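Long-range contacts in Asp/Glu-specific dipeptidyl-peptidase (Flavobacterium psychrophilum, PDB 5JXF), which removes dipeptides from the N-terminus of oligopeptides as a serine peptidase of family S46, strictly requiring aspartate or glutamate at the P1 position: residues G121-K126 against K712-K717; R210-P215 against M240-A245. All coordinates share one frame; numbering follows the deposited sequence.

Contact 2 is buried throughout, whereas contact 1 lies near the surface, with A716 its one buried touching residue. The difference shows in the chemistry: R210-P215 and M240-A245 share five backbone hydrogen bonds and a guanidinium-aromatic stack, while G121-K126 and K712-K717 share no hydrogen bond and meet through a tryptophan face, two alanine methyls and a methionine tip. Buried area follows suit, 458 against 208 Å². Both contacts reach one antiparallel sheet, because strand 122-123 pairs with strand 197-214 on the evidence of F122 O to A214 N at 2.8 Å and A124 N to V212 O at 2.9 Å, both probable hydrogen bonds. Their centres are about 12 Å apart.

Contact 1. Residues G121-K126 against K712-K717; sequences GFWAMK and KFAGAK
The methyl of A714 lies over one face of the W123 indole, at its five-membered ring, while A716 CB comes obliquely to the six-membered ring, 3.9 Å from W123 CE3. A714 CB stands 3.4 Å from the centroid of the five-membered ring and 13° off its normal, which identifies a CH-pi contact; its nearest ring atom is W123 CE2. With CG beside the backbone N (chi1 -62°), W123 presents the indole to both alanines. M125 adds its end alone: a bend at chi2 carries CE to 4.0 Å from the carbonyl O of A714, a van der Waals approach at the exposed margin. Were W123 an alanine, the A714 and A716 methyls would probably lose their aromatic partner and a gap open between the two segments. G715, at positive phi (78°), is where the chain leaves helical geometry after helix 703-713, between the two alanines. W123 also packs on V710 of that helix and on L719 of helix 717-721, and A124 O accepts a hydrogen bond from H718 NE2. The contact thus seats the C-terminal helices against strand 122-123, itself paired with strand 197-214 in the sheet.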
ATOM      1  N   GLY A 121      16.478  23.956  -3.590  1.00 57.59           N
ATOM      2  CA  GLY A 121      16.730  24.352  -2.228  1.00 49.81           C
ATOM      3  C   GLY A 121      17.435  25.693  -2.218  1.00 55.75           C
ATOM      4  O   GLY A 121      17.611  26.330  -3.264  1.00 51.86           O
ATOM      5  N   PHE A 122      17.840  26.128  -1.029  1.00 56.27           N
ATOM      6  CA  PHE A 122      18.468  27.430  -0.872  1.00 55.25           C
ATOM      7  C   PHE A 122      19.246  27.458   0.430  1.00 52.82           C
ATOM      8  O   PHE A 122      18.786  26.920   1.437  1.00 54.62           O
ATOM      9  CB  PHE A 122      17.417  28.552  -0.898  1.00 62.91           C
ATOM     10  CG  PHE A 122      17.918  29.857  -0.353  1.00 59.59           C
ATOM     11  CD1 PHE A 122      17.765  30.165   0.986  1.00 56.48           C
ATOM     12  CD2 PHE A 122      18.569  30.758  -1.171  1.00 61.98           C
ATOM     13  CE1 PHE A 122      18.243  31.348   1.490  1.00 58.39           C
ATOM     14  CE2 PHE A 122      19.041  31.942  -0.669  1.00 66.84           C
ATOM     15  CZ  PHE A 122      18.880  32.238   0.660  1.00 62.74           C
ATOM     16  N   TRP A 123      20.422  28.088   0.413  1.00 56.23           N
ATOM     17  CA  TRP A 123      21.294  28.108   1.585  1.00 55.86           C
ATOM     18  C   TRP A 123      22.127  29.384   1.702  1.00 64.57           C
ATOM     19  O   TRP A 123      23.086  29.588   0.958  1.00 58.40           O
ATOM     20  CB  TRP A 123      22.209  26.887   1.572  1.00 58.52           C
ATOM     21  CG  TRP A 123      21.416  25.632   1.646  1.00 55.70           C
ATOM     22  CD1 TRP A 123      21.006  24.866   0.599  1.00 58.14           C
ATOM     23  CD2 TRP A 123      20.861  25.036   2.825  1.00 46.92           C
ATOM     24  NE1 TRP A 123      20.254  23.820   1.051  1.00 57.03           N
ATOM     25  CE2 TRP A 123      20.154  23.891   2.414  1.00 51.27           C
ATOM     26  CE3 TRP A 123      20.907  25.349   4.188  1.00 51.09           C
ATOM     27  CZ2 TRP A 123      19.506  23.050   3.312  1.00 52.92           C
ATOM     28  CZ3 TRP A 123      20.259  24.522   5.081  1.00 52.80           C
ATOM     29  CH2 TRP A 123      19.561  23.385   4.638  1.00 58.87           C
ATOM     30  N   ALA A 124      21.740  30.235   2.651  1.00 64.51           N
ATOM     31  CA  ALA A 124      22.459  31.465   2.941  1.00 57.47           C
ATOM     32  C   ALA A 124      23.809  31.160   3.557  1.00 53.36           C
ATOM     33  O   ALA A 124      23.888  30.774   4.719  1.00 58.76           O
ATOM     34  CB  ALA A 124      21.640  32.351   3.874  1.00 47.79           C
ATOM     35  N   MET A 125      24.868  31.333   2.774  1.00 60.44           N
ATOM     36  CA  MET A 125      26.223  30.990   3.211  1.00 67.78           C
ATOM     37  C   MET A 125      26.782  31.971   4.240  1.00 73.15           C
ATOM     38  O   MET A 125      27.741  31.673   4.944  1.00 75.06           O
ATOM     39  CB  MET A 125      27.155  30.904   2.001  1.00 68.84           C
ATOM     40  CG  MET A 125      26.933  29.649   1.168  1.00 68.94           C
ATOM     41  SD  MET A 125      26.932  28.208   2.248  1.00 83.51           S
ATOM     42  CE  MET A 125      26.335  26.920   1.153  1.00 85.28           C
ATOM     43  N   LYS A 126      26.176  33.145   4.310  1.00 68.82           N
ATOM     44  CA  LYS A 126      26.476  34.098   5.361  1.00 71.95           C
ATOM     45  C   LYS A 126      25.244  34.981   5.579  1.00 71.68           C
ATOM     46  O   LYS A 126      24.380  35.087   4.705  1.00 74.21           O
ATOM     47  CB  LYS A 126      27.736  34.906   5.016  1.00 67.01           C
ATOM     48  CG  LYS A 126      27.635  35.820   3.808  1.00 68.96           C
ATOM     49  CD  LYS A 126      29.031  36.306   3.410  1.00 75.95           C
ATOM     50  CE  LYS A 126      28.983  37.574   2.569  1.00 85.01           C
ATOM     51  NZ  LYS A 126      27.820  38.445   2.926  1.00 92.46           N
ATOM     52  N   LYS A 712      25.985  17.465   5.496  1.00 57.50           N
ATOM     53  CA  LYS A 712      26.615  16.632   4.468  1.00 58.56           C
ATOM     54  C   LYS A 712      26.095  16.961   3.078  1.00 58.45           C
ATOM     55  O   LYS A 712      26.843  16.908   2.107  1.00 68.01           O
ATOM     56  CB  LYS A 712      26.398  15.150   4.763  1.00 50.40           C
ATOM     57  CG  LYS A 712      27.260  14.629   5.899  1.00 56.14           C
ATOM     58  CD  LYS A 712      28.723  14.471   5.445  1.00 63.83           C
ATOM     59  CE  LYS A 712      29.558  13.850   6.543  1.00 73.32           C
ATOM     60  NZ  LYS A 712      29.287  14.548   7.833  1.00 79.24           N
ATOM     61  N   PHE A 713      24.815  17.324   2.990  1.00 51.52           N
ATOM     62  CA  PHE A 713      24.200  17.538   1.692  1.00 50.92           C
ATOM     63  C   PHE A 713      24.435  18.965   1.198  1.00 58.48           C
ATOM     64  O   PHE A 713      24.899  19.167   0.073  1.00 58.31           O
ATOM     65  CB  PHE A 713      22.700  17.217   1.752  1.00 49.63           C
ATOM     66  CG  PHE A 713      21.979  17.397   0.435  1.00 55.18           C
ATOM     67  CD1 PHE A 713      22.002  16.407  -0.527  1.00 55.39           C
ATOM     68  CD2 PHE A 713      21.270  18.567   0.168  1.00 52.25           C
ATOM     69  CE1 PHE A 713      21.340  16.571  -1.740  1.00 58.33           C
ATOM     70  CE2 PHE A 713      20.612  18.750  -1.039  1.00 49.76           C
ATOM     71  CZ  PHE A 713      20.634  17.745  -1.995  1.00 57.60           C
ATOM     72  N   ALA A 714      24.125  19.957   2.029  1.00 57.38           N
ATOM     73  CA  ALA A 714      24.198  21.349   1.583  1.00 56.24           C
ATOM     74  C   ALA A 714      25.558  21.986   1.842  1.00 57.80           C
ATOM     75  O   ALA A 714      25.925  22.944   1.173  1.00 67.89           O
ATOM     76  CB  ALA A 714      23.078  22.189   2.245  1.00 48.10           C
ATOM     77  N   GLY A 715      26.300  21.461   2.811  1.00 60.23           N
ATOM     78  CA  GLY A 715      27.602  22.006   3.154  1.00 57.98           C
ATOM     79  C   GLY A 715      27.452  23.256   3.988  1.00 63.98           C
ATOM     80  O   GLY A 715      28.329  24.126   3.986  1.00 68.96           O
ATOM     81  N   ALA A 716      26.336  23.345   4.708  1.00 60.69           N
ATOM     82  CA  ALA A 716      26.035  24.527   5.512  1.00 59.68           C
ATOM     83  C   ALA A 716      26.402  24.313   6.967  1.00 58.42           C
ATOM     84  O   ALA A 716      25.637  24.676   7.855  1.00 57.37           O
ATOM     85  CB  ALA A 716      24.553  24.895   5.399  1.00 53.18           C
ATOM     86  N   LYS A 717      27.565  23.713   7.198  1.00 62.47           N
ATOM     87  CA  LYS A 717      28.090  23.475   8.544  1.00 70.11           C
ATOM     88  C   LYS A 717      28.071  24.724   9.443  1.00 65.63           C
ATOM     89  O   LYS A 717      27.946  24.611  10.664  1.00 71.24           O
ATOM     90  CB  LYS A 717      29.523  22.936   8.459  1.00 74.07           C
ATOM     91  CG  LYS A 717      30.022  22.246   9.727  1.00 80.59           C
ATOM     92  CD  LYS A 717      29.881  20.725   9.620  1.00 82.71           C
ATOM     93  CE  LYS A 717      30.345  20.000  10.881  1.00 78.98           C
ATOM     94  NZ  LYS A 717      29.300  19.082  11.410  1.00 83.38           N
TER

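Contact 2. Residues R210-P215 against M240-A245; sequences RLVGAP and MFRVYA
The R210 chain, extended from CG to NE, runs over the Y244 ring, whose CG sits beside its own backbone N (chi1 -82°). The guanidinium lies flat on that ring: planes 12° apart, R210 CZ 3.7 Å from the Y244 centroid, a stacked cation-pi pair. D208 takes the charge of R210 in a salt bridge while E130 bonds the Y244 hydroxyl. Along the backbones, R210 and R242 form an antiparallel hydrogen-bonded pair, R242 N to R210 O at 2.9 Å and R210 N to R242 O at 3.2 Å. L211 and F241 follow as a non-hydrogen-bonded pair; between L211 and G213 the register of strands 197-214 and 239-245, antiparallel neighbours in one sheet, slips by one residue in a classic beta bulge: V212 and G213 both face M240, whose O accepts V212 N at 2.8 Å and G213 N at 3.0 Å from the same face of the carbonyl plane. M240 N returns a bond to G213 O at 2.7 Å. L211 CD1 sits 4.1 Å from the F241 ring centroid, 19° off the normal, in a CH-pi contact. V212 CG2 packs 3.5 Å from R242 CB, and the R242 guanidinium reaches E722 and E130 in salt bridges.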
ATOM      1  N   ARG A 210      13.898  36.311   7.949  1.00 47.59           N
ATOM      2  CA  ARG A 210      14.544  36.042   6.660  1.00 45.52           C
ATOM      3  C   ARG A 210      14.826  34.549   6.458  1.00 40.24           C
ATOM      4  O   ARG A 210      15.092  33.840   7.417  1.00 42.48           O
ATOM      5  CB  ARG A 210      15.846  36.829   6.547  1.00 47.48           C
ATOM      6  CG  ARG A 210      15.666  38.311   6.838  1.00 48.13           C
ATOM      7  CD  ARG A 210      16.969  39.073   6.806  1.00 49.33           C
ATOM      8  NE  ARG A 210      16.739  40.422   7.319  1.00 62.68           N
ATOM      9  CZ  ARG A 210      17.686  41.326   7.528  1.00 57.01           C
ATOM     10  NH1 ARG A 210      18.946  41.042   7.263  1.00 51.86           N
ATOM     11  NH2 ARG A 210      17.366  42.521   8.008  1.00 69.07           N
ATOM     12  N   LEU A 211      14.745  34.101   5.206  1.00 43.50           N
ATOM     13  CA  LEU A 211      15.009  32.702   4.841  1.00 48.63           C
ATOM     14  C   LEU A 211      16.489  32.372   4.922  1.00 50.12           C
ATOM     15  O   LEU A 211      17.323  33.062   4.321  1.00 52.88           O
ATOM     16  CB  LEU A 211      14.502  32.404   3.427  1.00 47.09           C
ATOM     17  CG  LEU A 211      14.790  30.997   2.863  1.00 48.44           C
ATOM     18  CD1 LEU A 211      14.231  29.887   3.758  1.00 40.39           C
ATOM     19  CD2 LEU A 211      14.251  30.863   1.445  1.00 44.10           C
ATOM     20  N   VAL A 212      16.812  31.306   5.651  1.00 45.60           N
ATOM     21  CA  VAL A 212      18.208  30.913   5.873  1.00 43.75           C
ATOM     22  C   VAL A 212      18.587  29.631   5.123  1.00 49.06           C
ATOM     23  O   VAL A 212      19.656  29.555   4.521  1.00 47.28           O
ATOM     24  CB  VAL A 212      18.495  30.719   7.379  1.00 44.85           C
ATOM     25  CG1 VAL A 212      19.845  30.042   7.615  1.00 40.05           C
ATOM     26  CG2 VAL A 212      18.403  32.073   8.119  1.00 38.91           C
ATOM     27  N   GLY A 213      17.712  28.631   5.159  1.00 48.90           N
ATOM     28  CA  GLY A 213      17.997  27.370   4.505  1.00 54.27           C
ATOM     29  C   GLY A 213      16.769  26.536   4.176  1.00 50.72           C
ATOM     30  O   GLY A 213      15.786  26.515   4.929  1.00 50.62           O
ATOM     31  N   ALA A 214      16.819  25.854   3.036  1.00 50.09           N
ATOM     32  CA  ALA A 214      15.802  24.858   2.704  1.00 49.55           C
ATOM     33  C   ALA A 214      16.371  23.799   1.778  1.00 45.29           C
ATOM     34  O   ALA A 214      17.106  24.120   0.851  1.00 47.76           O
ATOM     35  CB  ALA A 214      14.594  25.508   2.066  1.00 46.14           C
ATOM     36  N   PRO A 215      16.006  22.532   2.023  1.00 44.73           N
ATOM     37  CA  PRO A 215      16.392  21.410   1.159  1.00 52.90           C
ATOM     38  C   PRO A 215      15.618  21.460  -0.147  1.00 51.71           C
ATOM     39  O   PRO A 215      14.559  22.098  -0.193  1.00 50.79           O
ATOM     40  CB  PRO A 215      15.984  20.183   1.976  1.00 54.60           C
ATOM     41  CG  PRO A 215      14.753  20.668   2.728  1.00 54.46           C
ATOM     42  CD  PRO A 215      15.099  22.104   3.102  1.00 47.62           C
ATOM     43  N   MET A 240      14.770  26.612   7.391  1.00 45.54           N
ATOM     44  CA  MET A 240      15.359  27.430   8.442  1.00 42.72           C
ATOM     45  C   MET A 240      15.219  28.904   8.145  1.00 45.96           C
ATOM     46  O   MET A 240      15.408  29.351   7.017  1.00 45.70           O
ATOM     47  CB  MET A 240      16.827  27.083   8.646  1.00 47.51           C
ATOM     48  CG  MET A 240      17.034  25.689   9.225  1.00 59.98           C
ATOM     49  SD  MET A 240      18.743  25.324   9.641  1.00 76.89           S
ATOM     50  CE  MET A 240      18.573  23.756  10.502  1.00 68.20           C
ATOM     51  N   PHE A 241      14.874  29.649   9.184  1.00 42.05           N
ATOM     52  CA  PHE A 241      14.704  31.089   9.076  1.00 45.28           C
ATOM     53  C   PHE A 241      15.516  31.742  10.179  1.00 45.26           C
ATOM     54  O   PHE A 241      16.005  31.039  11.068  1.00 38.99           O
ATOM     55  CB  PHE A 241      13.224  31.453   9.183  1.00 43.44           C
ATOM     56  CG  PHE A 241      12.417  31.079   7.965  1.00 44.19           C
ATOM     57  CD1 PHE A 241      11.991  29.771   7.767  1.00 41.13           C
ATOM     58  CD2 PHE A 241      12.097  32.035   7.007  1.00 40.80           C
ATOM     59  CE1 PHE A 241      11.254  29.439   6.652  1.00 40.51           C
ATOM     60  CE2 PHE A 241      11.354  31.707   5.892  1.00 39.03           C
ATOM     61  CZ  PHE A 241      10.933  30.410   5.715  1.00 41.95           C
ATOM     62  N   ARG A 242      15.683  33.068  10.133  1.00 41.38           N
ATOM     63  CA  ARG A 242      16.361  33.755  11.231  1.00 39.71           C
ATOM     64  C   ARG A 242      15.570  34.996  11.643  1.00 42.63           C
ATOM     65  O   ARG A 242      15.208  35.803  10.799  1.00 39.24           O
ATOM     66  CB  ARG A 242      17.791  34.153  10.869  1.00 42.11           C
ATOM     67  CG  ARG A 242      18.532  34.783  12.057  1.00 43.73           C
ATOM     68  CD  ARG A 242      19.862  35.376  11.678  1.00 48.64           C
ATOM     69  NE  ARG A 242      20.659  34.438  10.895  1.00 51.79           N
ATOM     70  CZ  ARG A 242      21.347  33.432  11.423  1.00 51.75           C
ATOM     71  NH1 ARG A 242      21.323  33.232  12.738  1.00 40.32           N
ATOM     72  NH2 ARG A 242      22.043  32.619  10.635  1.00 60.59           N
ATOM     73  N   VAL A 243      15.281  35.118  12.931  1.00 41.77           N
ATOM     74  CA  VAL A 243      14.488  36.236  13.419  1.00 38.46           C
ATOM     75  C   VAL A 243      15.436  37.436  13.594  1.00 41.22           C
ATOM     76  O   VAL A 243      16.530  37.296  14.123  1.00 40.45           O
ATOM     77  CB  VAL A 243      13.783  35.906  14.747  1.00 42.06           C
ATOM     78  CG1 VAL A 243      12.939  37.114  15.242  1.00 43.49           C
ATOM     79  CG2 VAL A 243      12.922  34.668  14.613  1.00 35.68           C
ATOM     80  N   TYR A 244      15.028  38.601  13.115  1.00 43.07           N
ATOM     81  CA  TYR A 244      15.851  39.806  13.241  1.00 47.85           C
ATOM     82  C   TYR A 244      15.149  40.827  14.122  1.00 47.09           C
ATOM     83  O   TYR A 244      13.911  40.853  14.175  1.00 47.08           O
ATOM     84  CB  TYR A 244      16.141  40.406  11.867  1.00 53.66           C
ATOM     85  CG  TYR A 244      17.289  39.742  11.148  1.00 53.37           C
ATOM     86  CD1 TYR A 244      17.134  38.493  10.534  1.00 46.91           C
ATOM     87  CD2 TYR A 244      18.525  40.365  11.077  1.00 53.86           C
ATOM     88  CE1 TYR A 244      18.193  37.897   9.879  1.00 52.00           C
ATOM     89  CE2 TYR A 244      19.585  39.778  10.436  1.00 55.85           C
ATOM     90  CZ  TYR A 244      19.420  38.546   9.836  1.00 57.06           C
ATOM     91  OH  TYR A 244      20.497  37.986   9.205  1.00 55.77           O
ATOM     92  N   ALA A 245      15.927  41.670  14.801  1.00 48.89           N
ATOM     93  CA  ALA A 245      15.364  42.662  15.724  1.00 42.84           C
ATOM     94  C   ALA A 245      16.121  43.990  15.641  1.00 47.68           C
ATOM     95  O   ALA A 245      17.190  44.034  15.046  1.00 41.42           O
ATOM     96  CB  ALA A 245      15.391  42.121  17.139  1.00 46.28           C
TER